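PDB 3VWA: cytoplasmic export protein 1 from Saccharomyces cerevisiae, which takes part in nuclear tRNA export, binding tRNA and probably passing aminoacylated tRNAs from export receptors at the nuclear pore complex to the translation machinery. Local coordinates for residues A[482-487]-A[520-525]; A[489-494]-A[498-503]; A[61-66]-A[74-79]; A[24-29]-A[53-58]. One frame throughout, in Å; residues are numbered along the deposited sequence.

Contact 1: residues A[482-487]-A[520-525]; sequences YGLEKS and KILFEE
Leu522 reaches across from helix 513-536 and lays its two methyl groups on the backbone and first side-chain carbons of helix 474-487. Its CD2 sits 3.5 Å from Glu485 CA and 3.8 Å from Glu485 CB, while CD1 comes within 3.7 Å of Leu484 CB. With CG anti to the backbone N (chi1 -151°), the leucine is carried out across the gap between helices whose segment axes are 10.3 Å apart and nearly parallel, at 21°. Glu485, extended beyond its CG, runs at about a right angle to the equally extended Glu525. The two carboxylates do not meet: Glu485 OE1 and Glu525 OE2 lie 5.5 Å apart, and their like charges would be expected to keep them so. A water molecule joins the helices instead, donating to Glu485 O at 2.6 Å and to Glu525 OE1 at 2.7 Å, so one glutamate supplies its main-chain carbonyl and the other its carboxylate. Helix 493-504 closes the apolar side, where Ile504 touches both Leu484 and Leu522. Leu484 also packs on Phe465 of helix 454-469, and its carbonyl hydrogen-bonds with Tyr526 OH, a second link between helices 474-487 and 513-536 in the HEAT-repeat region.

Contact 2: residues A[489-494]-A[498-503]; sequences ELFDVN and NKILTV
The ring of Phe491 offers one face to Ile500, whose CD1 stands 3.9 Å from the ring centroid and 15° off the ring normal, a CH-pi contact. The methyl is displaced toward the rim, nearest CE1, while Ile500 CG1 lies 3.8 Å from Phe491 CG, so the end of the isoleucine spans the ring from its root to its far edge. Phe491 places its CG anti to the carbonyl carbon (chi1 -55°), and CG1 of Ile500 is likewise anti to its own carbonyl carbon. A further turn in Ile500 (chi2 -52°) brings CD1 over the aromatic face. Were Phe491 an alanine, the CG1-CD1 arm of Ile500 would probably lose its aromatic platform, and a gap would be likely to open between loop and helix. Nearby, Asn498 N donates to Asn494 O at 2.8 Å, a turn of helix 493-504. Asp492 caps the start of this helix from the N-cap position. The Phe491-Ile500 pair is shared by three helices of the HEAT-repeat region: Tyr526 of helix 513-536 touches both residues, and Ser458 and Leu461 of helix 454-469 pack against the phenylalanine.

Contact 3: residues A[61-66]-A[74-79]; sequences KSKILK and LETFDS
Most unusual here is a threonine hydroxyl facing the aliphatic part of a lysine: Thr76 OG1 lies 3.2 Å from Lys63 CG and 3.4 Å from Lys63 CD. The meeting is of an oxygen with methylene carbons, alongside the chain and well short of the ammonium. Thr76 leaves strand 73-77 toward helix 52-64, and its two branches divide the work. OG1, set between the backbone N and the carbonyl carbon (chi1 68°), faces Lys63. CG2 takes the place beside the backbone N and reaches both helix residues, 4.0 Å from Lys63 CG and 4.1 Å from Ser62 CB. The bend in the lysine (chi3 87°) is about the CG-CD bond itself, so the chain turns at the carbons that touch the threonine. Ser62 meets Thr76 through CB, and its OG is hydrogen-bonded to Ala58 O, one turn earlier in the helix. Val59 extends the patch against Thr76, and Ile86 of strand 85-89 packs on Ser62. Just before Thr76, Leu74 and Glu75 both pair with Val87 in a classic beta bulge. The contact thus sets the end of helix 52-64 against the sheet of the kinase-like domain. Its chemistry is that of a small, partly buried van der Waals patch: methylene and methyl carbons, together with the threonine hydroxyl, bury about 110 Å², both sides summed, and the polar or charged ends of the two helix side chains are not what hold the strand.

Contact 4: residues A[24-29]-A[53-58]; sequences ALWQCF and SLILNA
Trp26 and Ile55 approach from opposite directions, the isoleucine setting its CD1 over one face of the indole. That methyl stands 3.9 Å above the ring plane, displaced toward the rim and nearest CZ2 at 4.0 Å. Ala58, one turn further along helix 52-64, meets the same carbon differently: its CB lies at the ring edge, close to the plane, 3.9 Å from CZ2. The benzo rim is thus held over a face and at an edge. Ile55 CD1 also reaches Leu25 O at 3.6 Å and Leu25 CB at 4.4 Å, so it fits between the indole and the preceding residue. With CG anti to the carbonyl carbon (chi1 -58°), the indole swings toward the helix, and its NE1 hydrogen-bonds to Glu150 OE2, which lies outside that helix. A leucine in place of Trp26 would probably leave that carboxylate without its N-H mate and uncover Ile55 and Ala58. The chemistry implies a buried, apolar joint that packs helix 52-64 on the antiparallel sheet of the kinase-like domain, its one indole N-H satisfied by a glutamate.

Overall arrangement
From the N terminus, contact 4 closes first, bringing the start of strand 26-33 to helix 52-64 across a loop that includes strand 39-45. Contact 3 follows in series, closing a short loop from the end of the same helix to strand 73-77. Together they fix helix 52-64 to one antiparallel sheet of the kinase-like domain, their centres about 12 Å apart. Contacts 1 and 2 lie on the other side of the chain's centre, in the HEAT-repeat region, with centres 76 to 80 Å from those of contacts 3 and 4. Contact 2 nests inside the loop closed by contact 1, and the two touch, linking helices 474-487, 493-504 and 513-536.

Contact 1: residues A[482-487]-A[520-525]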
loop_
_atom_site.group_PDB
_atom_site.type_symbol
_atom_site.label_atom_id
_atom_site.label_comp_id
_atom_site.label_asym_id
_atom_site.label_seq_id
_atom_site.Cartn_x
_atom_site.Cartn_y
_atom_site.Cartn_z
ATOM N N TYR A 482 -36.856 -14.083 12.543
ATOM C CA TYR A 482 -36.033 -14.069 11.324
ATOM C C TYR A 482 -34.951 -15.168 11.355
ATOM O O TYR A 482 -34.766 -15.945 10.413
ATOM C CB TYR A 482 -35.357 -12.699 11.166
ATOM C CG TYR A 482 -34.392 -12.617 9.990
ATOM C CD1 TYR A 482 -34.877 -12.589 8.671
ATOM C CD2 TYR A 482 -32.994 -12.559 10.191
ATOM C CE1 TYR A 482 -34.016 -12.511 7.591
ATOM C CE2 TYR A 482 -32.109 -12.487 9.104
ATOM C CZ TYR A 482 -32.633 -12.465 7.805
ATOM O OH TYR A 482 -31.818 -12.380 6.700
ATOM N N GLY A 483 -34.212 -15.192 12.452
ATOM C CA GLY A 483 -33.170 -16.178 12.608
ATOM C C GLY A 483 -33.728 -17.568 12.652
ATOM O O GLY A 483 -33.050 -18.512 12.253
ATOM N N LEU A 484 -34.963 -17.727 13.129
ATOM C CA LEU A 484 -35.621 -19.066 13.101
ATOM C C LEU A 484 -35.995 -19.477 11.698
ATOM O O LEU A 484 -35.918 -20.672 11.337
ATOM C CB LEU A 484 -36.846 -19.089 14.013
ATOM C CG LEU A 484 -36.584 -19.190 15.525
ATOM C CD1 LEU A 484 -37.694 -18.574 16.366
ATOM C CD2 LEU A 484 -36.517 -20.681 15.814
ATOM N N GLU A 485 -36.399 -18.498 10.880
ATOM C CA GLU A 485 -36.715 -18.814 9.482
ATOM C C GLU A 485 -35.448 -19.290 8.771
ATOM O O GLU A 485 -35.430 -20.333 8.113
ATOM C CB GLU A 485 -37.304 -17.588 8.768
ATOM C CG GLU A 485 -37.687 -17.811 7.304
ATOM C CD GLU A 485 -37.948 -16.474 6.613
ATOM O OE1 GLU A 485 -38.694 -15.641 7.155
ATOM O OE2 GLU A 485 -37.382 -16.233 5.548
ATOM N N LYS A 486 -34.373 -18.528 8.939
ATOM C CA LYS A 486 -33.117 -18.919 8.353
ATOM C C LYS A 486 -32.524 -20.174 8.983
ATOM O O LYS A 486 -31.680 -20.759 8.389
ATOM C CB LYS A 486 -32.081 -17.789 8.388
ATOM C CG LYS A 486 -32.552 -16.449 7.827
ATOM C CD LYS A 486 -32.847 -16.510 6.331
ATOM C CE LYS A 486 -32.656 -15.133 5.698
ATOM N NZ LYS A 486 -33.293 -15.091 4.361
ATOM N N SER A 487 -32.958 -20.589 10.158
ATOM C CA SER A 487 -32.274 -21.705 10.843
ATOM C C SER A 487 -32.896 -23.031 10.635
ATOM O O SER A 487 -32.404 -24.032 11.169
ATOM C CB SER A 487 -32.262 -21.461 12.335
ATOM O OG SER A 487 -31.307 -20.455 12.555
ATOM N N LYS A 520 -46.934 -16.996 12.765
ATOM C CA LYS A 520 -47.846 -17.987 12.184
ATOM C C LYS A 520 -47.256 -18.590 10.891
ATOM O O LYS A 520 -47.316 -19.798 10.665
ATOM C CB LYS A 520 -49.247 -17.401 11.931
ATOM C CG LYS A 520 -50.205 -18.429 11.344
ATOM C CD LYS A 520 -51.674 -18.048 11.535
ATOM C CE LYS A 520 -52.295 -17.657 10.209
ATOM N NZ LYS A 520 -52.452 -18.837 9.322
ATOM N N ILE A 521 -46.634 -17.743 10.083
ATOM C CA ILE A 521 -46.135 -18.176 8.799
ATOM C C ILE A 521 -44.909 -19.065 9.038
ATOM O O ILE A 521 -44.728 -20.063 8.410
ATOM C CB ILE A 521 -45.837 -16.962 7.893
ATOM C CG1 ILE A 521 -47.129 -16.190 7.549
ATOM C CG2 ILE A 521 -45.169 -17.418 6.608
ATOM C CD1 ILE A 521 -46.896 -14.816 6.861
ATOM N N LEU A 522 -44.093 -18.692 10.005
ATOM C CA LEU A 522 -42.916 -19.436 10.377
ATOM C C LEU A 522 -43.271 -20.796 10.926
ATOM O O LEU A 522 -42.745 -21.827 10.507
ATOM C CB LEU A 522 -42.252 -18.613 11.469
ATOM C CG LEU A 522 -40.744 -18.626 11.703
ATOM C CD1 LEU A 522 -40.466 -18.779 13.194
ATOM C CD2 LEU A 522 -39.885 -19.505 10.798
ATOM N N PHE A 523 -44.181 -20.790 11.894
ATOM C CA PHE A 523 -44.719 -21.992 12.481
ATOM C C PHE A 523 -45.197 -23.011 11.461
ATOM O O PHE A 523 -44.899 -24.220 11.584
ATOM C CB PHE A 523 -45.904 -21.578 13.359
ATOM C CG PHE A 523 -46.365 -22.639 14.322
ATOM C CD1 PHE A 523 -45.452 -23.285 15.174
ATOM C CD2 PHE A 523 -47.720 -22.982 14.415
ATOM C CE1 PHE A 523 -45.882 -24.260 16.088
ATOM C CE2 PHE A 523 -48.153 -23.943 15.328
ATOM C CZ PHE A 523 -47.232 -24.572 16.200
ATOM N N GLU A 524 -45.984 -22.554 10.483
ATOM C CA GLU A 524 -46.516 -23.481 9.453
ATOM C C GLU A 524 -45.400 -24.116 8.672
ATOM O O GLU A 524 -45.436 -25.302 8.338
ATOM C CB GLU A 524 -47.373 -22.762 8.395
ATOM C CG GLU A 524 -48.344 -21.761 8.923
ATOM C CD GLU A 524 -49.718 -22.323 9.117
ATOM O OE1 GLU A 524 -50.700 -21.576 8.842
ATOM O OE2 GLU A 524 -49.807 -23.496 9.550
ATOM N N GLU A 525 -44.413 -23.307 8.326
ATOM C CA GLU A 525 -43.302 -23.854 7.563
ATOM C C GLU A 525 -42.552 -24.950 8.397
ATOM O O GLU A 525 -42.134 -25.983 7.858
ATOM C CB GLU A 525 -42.404 -22.693 7.112
ATOM C CG GLU A 525 -41.098 -23.134 6.444
ATOM C CD GLU A 525 -40.149 -21.980 6.156
ATOM O OE1 GLU A 525 -39.036 -22.298 5.653
ATOM O OE2 GLU A 525 -40.509 -20.773 6.395
HETATM O O HOH W 1 -36.819 -20.885 5.989
#

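Contact 2: residues A[489-494]-A[498-503]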
loop_
_atom_site.group_PDB
_atom_site.type_symbol
_atom_site.label_atom_id
_atom_site.label_comp_id
_atom_site.label_asym_id
_atom_site.label_seq_id
_atom_site.Cartn_x
_atom_site.Cartn_y
_atom_site.Cartn_z
ATOM N N GLU A 489 -33.036 -25.109 8.289
ATOM C CA GLU A 489 -32.155 -26.166 7.791
ATOM C C GLU A 489 -31.177 -26.704 8.827
ATOM O O GLU A 489 -30.561 -27.746 8.580
ATOM C CB GLU A 489 -31.338 -25.705 6.584
ATOM C CG GLU A 489 -31.690 -24.347 6.060
ATOM C CD GLU A 489 -31.130 -24.152 4.675
ATOM O OE1 GLU A 489 -30.343 -23.170 4.533
ATOM O OE2 GLU A 489 -31.439 -25.012 3.776
ATOM N N LEU A 490 -31.020 -26.004 9.960
ATOM C CA LEU A 490 -30.089 -26.492 11.020
ATOM C C LEU A 490 -30.785 -27.343 12.085
ATOM O O LEU A 490 -30.128 -27.870 12.997
ATOM C CB LEU A 490 -29.382 -25.333 11.706
ATOM C CG LEU A 490 -28.739 -24.270 10.817
ATOM C CD1 LEU A 490 -28.219 -23.098 11.629
ATOM C CD2 LEU A 490 -27.615 -24.886 9.969
ATOM N N PHE A 491 -32.113 -27.446 11.977
ATOM C CA PHE A 491 -32.915 -28.293 12.864
ATOM C C PHE A 491 -33.508 -29.468 12.105
ATOM O O PHE A 491 -34.374 -29.294 11.146
ATOM C CB PHE A 491 -34.059 -27.488 13.510
ATOM C CG PHE A 491 -33.597 -26.268 14.250
ATOM C CD1 PHE A 491 -32.690 -26.366 15.283
ATOM C CD2 PHE A 491 -34.112 -25.022 13.930
ATOM C CE1 PHE A 491 -32.269 -25.222 15.956
ATOM C CE2 PHE A 491 -33.734 -23.879 14.628
ATOM C CZ PHE A 491 -32.798 -23.977 15.637
ATOM N N ASP A 492 -33.064 -30.666 12.487
ATOM C CA ASP A 492 -33.706 -31.869 11.944
ATOM C C ASP A 492 -35.085 -32.037 12.626
ATOM O O ASP A 492 -35.422 -31.296 13.570
ATOM C CB ASP A 492 -32.862 -33.112 12.177
ATOM C CG ASP A 492 -32.613 -33.366 13.661
ATOM O OD1 ASP A 492 -33.366 -32.854 14.521
ATOM O OD2 ASP A 492 -31.698 -34.124 13.989
ATOM N N VAL A 493 -35.895 -32.978 12.139
ATOM C CA VAL A 493 -37.300 -32.988 12.537
ATOM C C VAL A 493 -37.407 -33.425 13.948
ATOM O O VAL A 493 -38.342 -33.081 14.634
ATOM C CB VAL A 493 -38.239 -33.865 11.662
ATOM C CG1 VAL A 493 -38.623 -33.142 10.370
ATOM C CG2 VAL A 493 -37.632 -35.249 11.414
ATOM N N ASN A 494 -36.455 -34.226 14.370
ATOM C CA ASN A 494 -36.405 -34.601 15.741
ATOM C C ASN A 494 -36.276 -33.414 16.711
ATOM O O ASN A 494 -36.928 -33.352 17.732
ATOM C CB ASN A 494 -35.232 -35.525 15.929
ATOM C CG ASN A 494 -35.486 -36.490 17.022
ATOM O OD1 ASN A 494 -35.065 -36.280 18.165
ATOM N ND2 ASN A 494 -36.253 -37.532 16.703
ATOM N N ASN A 498 -38.928 -32.193 19.381
ATOM C CA ASN A 498 -38.466 -32.269 20.777
ATOM C C ASN A 498 -38.534 -30.877 21.378
ATOM O O ASN A 498 -38.613 -30.755 22.577
ATOM C CB ASN A 498 -36.948 -32.612 20.873
ATOM C CG ASN A 498 -36.636 -34.116 20.882
ATOM O OD1 ASN A 498 -37.191 -34.924 20.097
ATOM N ND2 ASN A 498 -35.699 -34.502 21.783
ATOM N N LYS A 499 -38.368 -29.833 20.563
ATOM C CA LYS A 499 -37.937 -28.554 21.140
ATOM C C LYS A 499 -38.365 -27.279 20.428
ATOM O O LYS A 499 -38.930 -26.382 21.035
ATOM C CB LYS A 499 -36.398 -28.572 21.232
ATOM C CG LYS A 499 -35.781 -27.308 21.823
ATOM C CD LYS A 499 -34.275 -27.478 21.931
ATOM C CE LYS A 499 -33.922 -28.480 23.037
ATOM N NZ LYS A 499 -32.707 -27.992 23.744
ATOM N N ILE A 500 -38.071 -27.169 19.133
ATOM C CA ILE A 500 -38.263 -25.875 18.403
ATOM C C ILE A 500 -39.741 -25.422 18.270
ATOM O O ILE A 500 -40.041 -24.181 18.284
ATOM C CB ILE A 500 -37.574 -25.943 16.997
ATOM C CG1 ILE A 500 -36.130 -26.456 17.119
ATOM C CG2 ILE A 500 -37.549 -24.606 16.328
ATOM C CD1 ILE A 500 -35.324 -25.683 18.138
ATOM N N LEU A 501 -40.677 -26.380 18.160
ATOM C CA LEU A 501 -42.115 -25.995 18.052
ATOM C C LEU A 501 -42.590 -25.069 19.152
ATOM O O LEU A 501 -43.251 -24.092 18.859
ATOM C CB LEU A 501 -43.056 -27.193 18.000
ATOM C CG LEU A 501 -42.837 -28.178 16.852
ATOM C CD1 LEU A 501 -43.871 -29.282 16.970
ATOM C CD2 LEU A 501 -42.945 -27.455 15.495
ATOM N N THR A 502 -42.233 -25.393 20.397
ATOM C CA THR A 502 -42.550 -24.598 21.556
ATOM C C THR A 502 -41.651 -23.376 21.797
ATOM O O THR A 502 -41.949 -22.543 22.667
ATOM C CB THR A 502 -42.645 -25.480 22.830
ATOM O OG1 THR A 502 -41.518 -26.363 22.919
ATOM C CG2 THR A 502 -43.863 -26.324 22.804
ATOM N N VAL A 503 -40.535 -23.264 21.062
ATOM C CA VAL A 503 -39.801 -21.992 20.962
ATOM C C VAL A 503 -40.566 -21.030 20.025
ATOM O O VAL A 503 -40.676 -19.845 20.297
ATOM C CB VAL A 503 -38.371 -22.162 20.385
ATOM C CG1 VAL A 503 -37.786 -20.776 20.104
ATOM C CG2 VAL A 503 -37.457 -23.000 21.316
#

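Contact 3: residues A[61-66]-A[74-79]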
loop_
_atom_site.group_PDB
_atom_site.type_symbol
_atom_site.label_atom_id
_atom_site.label_comp_id
_atom_site.label_asym_id
_atom_site.label_seq_id
_atom_site.Cartn_x
_atom_site.Cartn_y
_atom_site.Cartn_z
ATOM N N LYS A 61 33.291 6.183 -13.850
ATOM C CA LYS A 61 32.431 7.266 -13.350
ATOM C C LYS A 61 31.497 6.812 -12.214
ATOM O O LYS A 61 31.332 7.487 -11.232
ATOM C CB LYS A 61 31.685 7.917 -14.500
ATOM C CG LYS A 61 32.620 8.585 -15.498
ATOM C CD LYS A 61 33.594 9.538 -14.785
ATOM C CE LYS A 61 34.432 10.392 -15.731
ATOM N NZ LYS A 61 35.695 9.696 -16.120
ATOM N N SER A 62 30.929 5.631 -12.338
ATOM C CA SER A 62 30.192 5.028 -11.226
ATOM C C SER A 62 31.011 5.043 -9.938
ATOM O O SER A 62 30.509 5.471 -8.905
ATOM C CB SER A 62 29.836 3.603 -11.568
ATOM O OG SER A 62 28.975 3.640 -12.668
ATOM N N LYS A 63 32.258 4.577 -10.018
ATOM C CA LYS A 63 33.143 4.513 -8.863
ATOM C C LYS A 63 33.405 5.892 -8.293
ATOM O O LYS A 63 33.369 6.066 -7.089
ATOM C CB LYS A 63 34.480 3.815 -9.198
ATOM C CG LYS A 63 34.569 2.337 -8.818
ATOM C CD LYS A 63 36.028 1.846 -8.797
ATOM C CE LYS A 63 36.688 2.101 -7.437
ATOM N NZ LYS A 63 38.185 1.972 -7.457
ATOM N N ILE A 64 33.637 6.875 -9.148
ATOM C CA ILE A 64 34.111 8.174 -8.656
ATOM C C ILE A 64 33.056 9.259 -8.473
ATOM O O ILE A 64 33.294 10.232 -7.746
ATOM C CB ILE A 64 35.227 8.755 -9.556
ATOM C CG1 ILE A 64 34.748 8.821 -11.015
ATOM C CG2 ILE A 64 36.513 7.940 -9.404
ATOM C CD1 ILE A 64 35.535 9.800 -11.849
ATOM N N LEU A 65 31.926 9.160 -9.171
ATOM C CA LEU A 65 30.959 10.266 -9.088
ATOM C C LEU A 65 29.980 10.094 -7.921
ATOM O O LEU A 65 29.347 9.048 -7.790
ATOM C CB LEU A 65 30.198 10.453 -10.399
ATOM C CG LEU A 65 30.928 10.740 -11.699
ATOM C CD1 LEU A 65 29.882 10.936 -12.792
ATOM C CD2 LEU A 65 31.828 11.947 -11.586
ATOM N N LYS A 66 29.902 11.102 -7.062
ATOM C CA LYS A 66 29.043 11.079 -5.878
ATOM C C LYS A 66 27.992 12.142 -6.093
ATOM O O LYS A 66 28.101 13.273 -5.583
ATOM C CB LYS A 66 29.831 11.416 -4.597
ATOM C CG LYS A 66 30.280 10.205 -3.788
ATOM C CD LYS A 66 31.602 9.674 -4.305
ATOM C CE LYS A 66 31.997 8.400 -3.577
ATOM N NZ LYS A 66 32.615 7.453 -4.542
ATOM N N LEU A 74 27.076 0.819 -5.287
ATOM C CA LEU A 74 27.600 0.115 -4.102
ATOM C C LEU A 74 28.976 -0.439 -4.390
ATOM O O LEU A 74 29.901 -0.256 -3.597
ATOM C CB LEU A 74 26.643 -0.981 -3.623
ATOM C CG LEU A 74 25.498 -0.729 -2.615
ATOM C CD1 LEU A 74 25.264 0.732 -2.257
ATOM C CD2 LEU A 74 24.226 -1.328 -3.180
ATOM N N GLU A 75 29.134 -1.081 -5.542
ATOM C CA GLU A 75 30.424 -1.638 -5.897
ATOM C C GLU A 75 30.527 -1.864 -7.403
ATOM O O GLU A 75 29.510 -2.062 -8.038
ATOM C CB GLU A 75 30.599 -2.984 -5.165
ATOM C CG GLU A 75 32.064 -3.331 -4.899
ATOM C CD GLU A 75 32.258 -4.667 -4.200
ATOM O OE1 GLU A 75 33.420 -5.101 -4.153
ATOM O OE2 GLU A 75 31.264 -5.284 -3.729
ATOM N N THR A 76 31.749 -1.855 -7.956
ATOM C CA THR A 76 32.002 -2.199 -9.358
ATOM C C THR A 76 33.006 -3.360 -9.530
ATOM O O THR A 76 33.855 -3.596 -8.626
ATOM C CB THR A 76 32.466 -0.991 -10.178
ATOM O OG1 THR A 76 33.772 -0.576 -9.743
ATOM C CG2 THR A 76 31.493 0.161 -10.047
ATOM N N PHE A 77 32.882 -4.068 -10.672
ATOM C CA PHE A 77 33.761 -5.200 -11.085
ATOM C C PHE A 77 34.056 -5.101 -12.577
ATOM O O PHE A 77 33.122 -4.980 -13.357
ATOM C CB PHE A 77 33.055 -6.529 -10.859
ATOM C CG PHE A 77 32.555 -6.698 -9.471
ATOM C CD1 PHE A 77 33.369 -7.276 -8.485
ATOM C CD2 PHE A 77 31.292 -6.221 -9.119
ATOM C CE1 PHE A 77 32.894 -7.389 -7.181
ATOM C CE2 PHE A 77 30.827 -6.330 -7.830
ATOM C CZ PHE A 77 31.617 -6.922 -6.866
ATOM N N ASP A 78 35.327 -5.149 -12.973
ATOM C CA ASP A 78 35.695 -5.035 -14.403
ATOM C C ASP A 78 36.863 -5.944 -14.840
ATOM O O ASP A 78 37.335 -5.865 -15.983
ATOM C CB ASP A 78 35.981 -3.570 -14.795
ATOM C CG ASP A 78 37.019 -2.920 -13.911
ATOM O OD1 ASP A 78 37.816 -3.663 -13.294
ATOM O OD2 ASP A 78 37.021 -1.671 -13.797
ATOM N N SER A 79 37.335 -6.793 -13.933
ATOM C CA SER A 79 38.415 -7.745 -14.255
ATOM C C SER A 79 38.053 -8.723 -15.366
ATOM O O SER A 79 38.834 -8.990 -16.267
ATOM C CB SER A 79 38.783 -8.523 -13.007
ATOM O OG SER A 79 39.339 -7.589 -12.106
#

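Contact 4: residues A[24-29]-A[53-58]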
loop_
_atom_site.group_PDB
_atom_site.type_symbol
_atom_site.label_atom_id
_atom_site.label_comp_id
_atom_site.label_asym_id
_atom_site.label_seq_id
_atom_site.Cartn_x
_atom_site.Cartn_y
_atom_site.Cartn_z
ATOM N N ALA A 24 21.271 -2.404 -25.370
ATOM C CA ALA A 24 22.385 -2.857 -26.173
ATOM C C ALA A 24 23.664 -2.941 -25.347
ATOM O O ALA A 24 24.568 -3.699 -25.715
ATOM C CB ALA A 24 22.592 -1.942 -27.369
ATOM N N LEU A 25 23.770 -2.154 -24.263
ATOM C CA LEU A 25 25.015 -2.145 -23.467
ATOM C C LEU A 25 24.993 -2.881 -22.113
ATOM O O LEU A 25 26.054 -3.176 -21.557
ATOM C CB LEU A 25 25.495 -0.738 -23.243
ATOM C CG LEU A 25 25.852 -0.099 -24.556
ATOM C CD1 LEU A 25 26.086 1.353 -24.290
ATOM C CD2 LEU A 25 27.073 -0.740 -25.214
ATOM N N TRP A 26 23.796 -3.146 -21.593
ATOM C CA TRP A 26 23.607 -3.645 -20.238
ATOM C C TRP A 26 22.414 -4.541 -20.151
ATOM O O TRP A 26 21.378 -4.301 -20.806
ATOM C CB TRP A 26 23.376 -2.491 -19.236
ATOM C CG TRP A 26 24.508 -1.519 -19.221
ATOM C CD1 TRP A 26 24.648 -0.354 -19.965
ATOM C CD2 TRP A 26 25.734 -1.603 -18.433
ATOM N NE1 TRP A 26 25.856 0.241 -19.698
ATOM C CE2 TRP A 26 26.536 -0.445 -18.801
ATOM C CE3 TRP A 26 26.239 -2.509 -17.502
ATOM C CZ2 TRP A 26 27.782 -0.218 -18.251
ATOM C CZ3 TRP A 26 27.481 -2.246 -16.935
ATOM C CH2 TRP A 26 28.232 -1.129 -17.316
ATOM N N GLN A 27 22.538 -5.556 -19.300
ATOM C CA GLN A 27 21.368 -6.246 -18.725
ATOM C C GLN A 27 21.151 -5.773 -17.298
ATOM O O GLN A 27 22.109 -5.537 -16.554
ATOM C CB GLN A 27 21.573 -7.748 -18.711
ATOM C CG GLN A 27 21.495 -8.348 -20.095
ATOM C CD GLN A 27 21.876 -9.798 -20.060
ATOM O OE1 GLN A 27 23.007 -10.151 -19.681
ATOM N NE2 GLN A 27 20.936 -10.662 -20.433
ATOM N N CYS A 28 19.902 -5.647 -16.905
ATOM C CA CYS A 28 19.620 -5.157 -15.573
ATOM C C CYS A 28 18.871 -6.236 -14.793
ATOM O O CYS A 28 17.787 -6.668 -15.201
ATOM C CB CYS A 28 18.852 -3.844 -15.658
ATOM S SG CYS A 28 18.068 -3.297 -14.132
ATOM N N PHE A 29 19.487 -6.668 -13.687
ATOM C CA PHE A 29 19.012 -7.805 -12.892
ATOM C C PHE A 29 18.701 -7.346 -11.477
ATOM O O PHE A 29 19.474 -6.549 -10.923
ATOM C CB PHE A 29 20.106 -8.911 -12.785
ATOM C CG PHE A 29 20.365 -9.690 -14.063
ATOM C CD1 PHE A 29 19.592 -10.801 -14.375
ATOM C CD2 PHE A 29 21.412 -9.350 -14.919
ATOM C CE1 PHE A 29 19.824 -11.551 -15.523
ATOM C CE2 PHE A 29 21.643 -10.101 -16.077
ATOM C CZ PHE A 29 20.838 -11.204 -16.385
ATOM N N SER A 53 35.369 0.598 -24.377
ATOM C CA SER A 53 35.689 1.914 -23.795
ATOM C C SER A 53 34.502 2.629 -23.101
ATOM O O SER A 53 34.653 3.318 -22.076
ATOM C CB SER A 53 36.253 2.821 -24.864
ATOM O OG SER A 53 36.639 4.023 -24.245
ATOM N N LEU A 54 33.328 2.473 -23.694
ATOM C CA LEU A 54 32.079 3.008 -23.147
ATOM C C LEU A 54 31.793 2.346 -21.777
ATOM O O LEU A 54 31.581 3.035 -20.771
ATOM C CB LEU A 54 30.961 2.722 -24.168
ATOM C CG LEU A 54 30.627 3.798 -25.235
ATOM C CD1 LEU A 54 31.654 4.909 -25.427
ATOM C CD2 LEU A 54 30.238 3.204 -26.563
ATOM N N ILE A 55 31.851 1.011 -21.768
ATOM C CA ILE A 55 31.670 0.187 -20.578
ATOM C C ILE A 55 32.636 0.543 -19.451
ATOM O O ILE A 55 32.201 0.674 -18.310
ATOM C CB ILE A 55 31.815 -1.318 -20.858
ATOM C CG1 ILE A 55 30.860 -1.795 -21.955
ATOM C CG2 ILE A 55 31.595 -2.084 -19.561
ATOM C CD1 ILE A 55 29.381 -1.796 -21.548
ATOM N N LEU A 56 33.915 0.722 -19.786
ATOM C CA LEU A 56 34.992 1.076 -18.805
ATOM C C LEU A 56 34.873 2.499 -18.233
ATOM O O LEU A 56 35.104 2.731 -17.052
ATOM C CB LEU A 56 36.393 0.881 -19.448
ATOM C CG LEU A 56 37.148 -0.474 -19.360
ATOM C CD1 LEU A 56 36.390 -1.603 -18.642
ATOM C CD2 LEU A 56 37.675 -0.905 -20.732
ATOM N N ASN A 57 34.507 3.458 -19.081
ATOM C CA ASN A 57 34.258 4.811 -18.581
ATOM C C ASN A 57 33.075 4.784 -17.608
ATOM O O ASN A 57 33.170 5.355 -16.500
ATOM C CB ASN A 57 34.042 5.798 -19.740
ATOM C CG ASN A 57 33.884 7.236 -19.265
ATOM O OD1 ASN A 57 34.747 7.774 -18.576
ATOM N ND2 ASN A 57 32.768 7.856 -19.621
ATOM N N ALA A 58 31.994 4.072 -17.977
ATOM C CA ALA A 58 30.834 3.933 -17.088
ATOM C C ALA A 58 31.218 3.357 -15.749
ATOM O O ALA A 58 30.826 3.911 -14.735
ATOM C CB ALA A 58 29.705 3.091 -17.689
#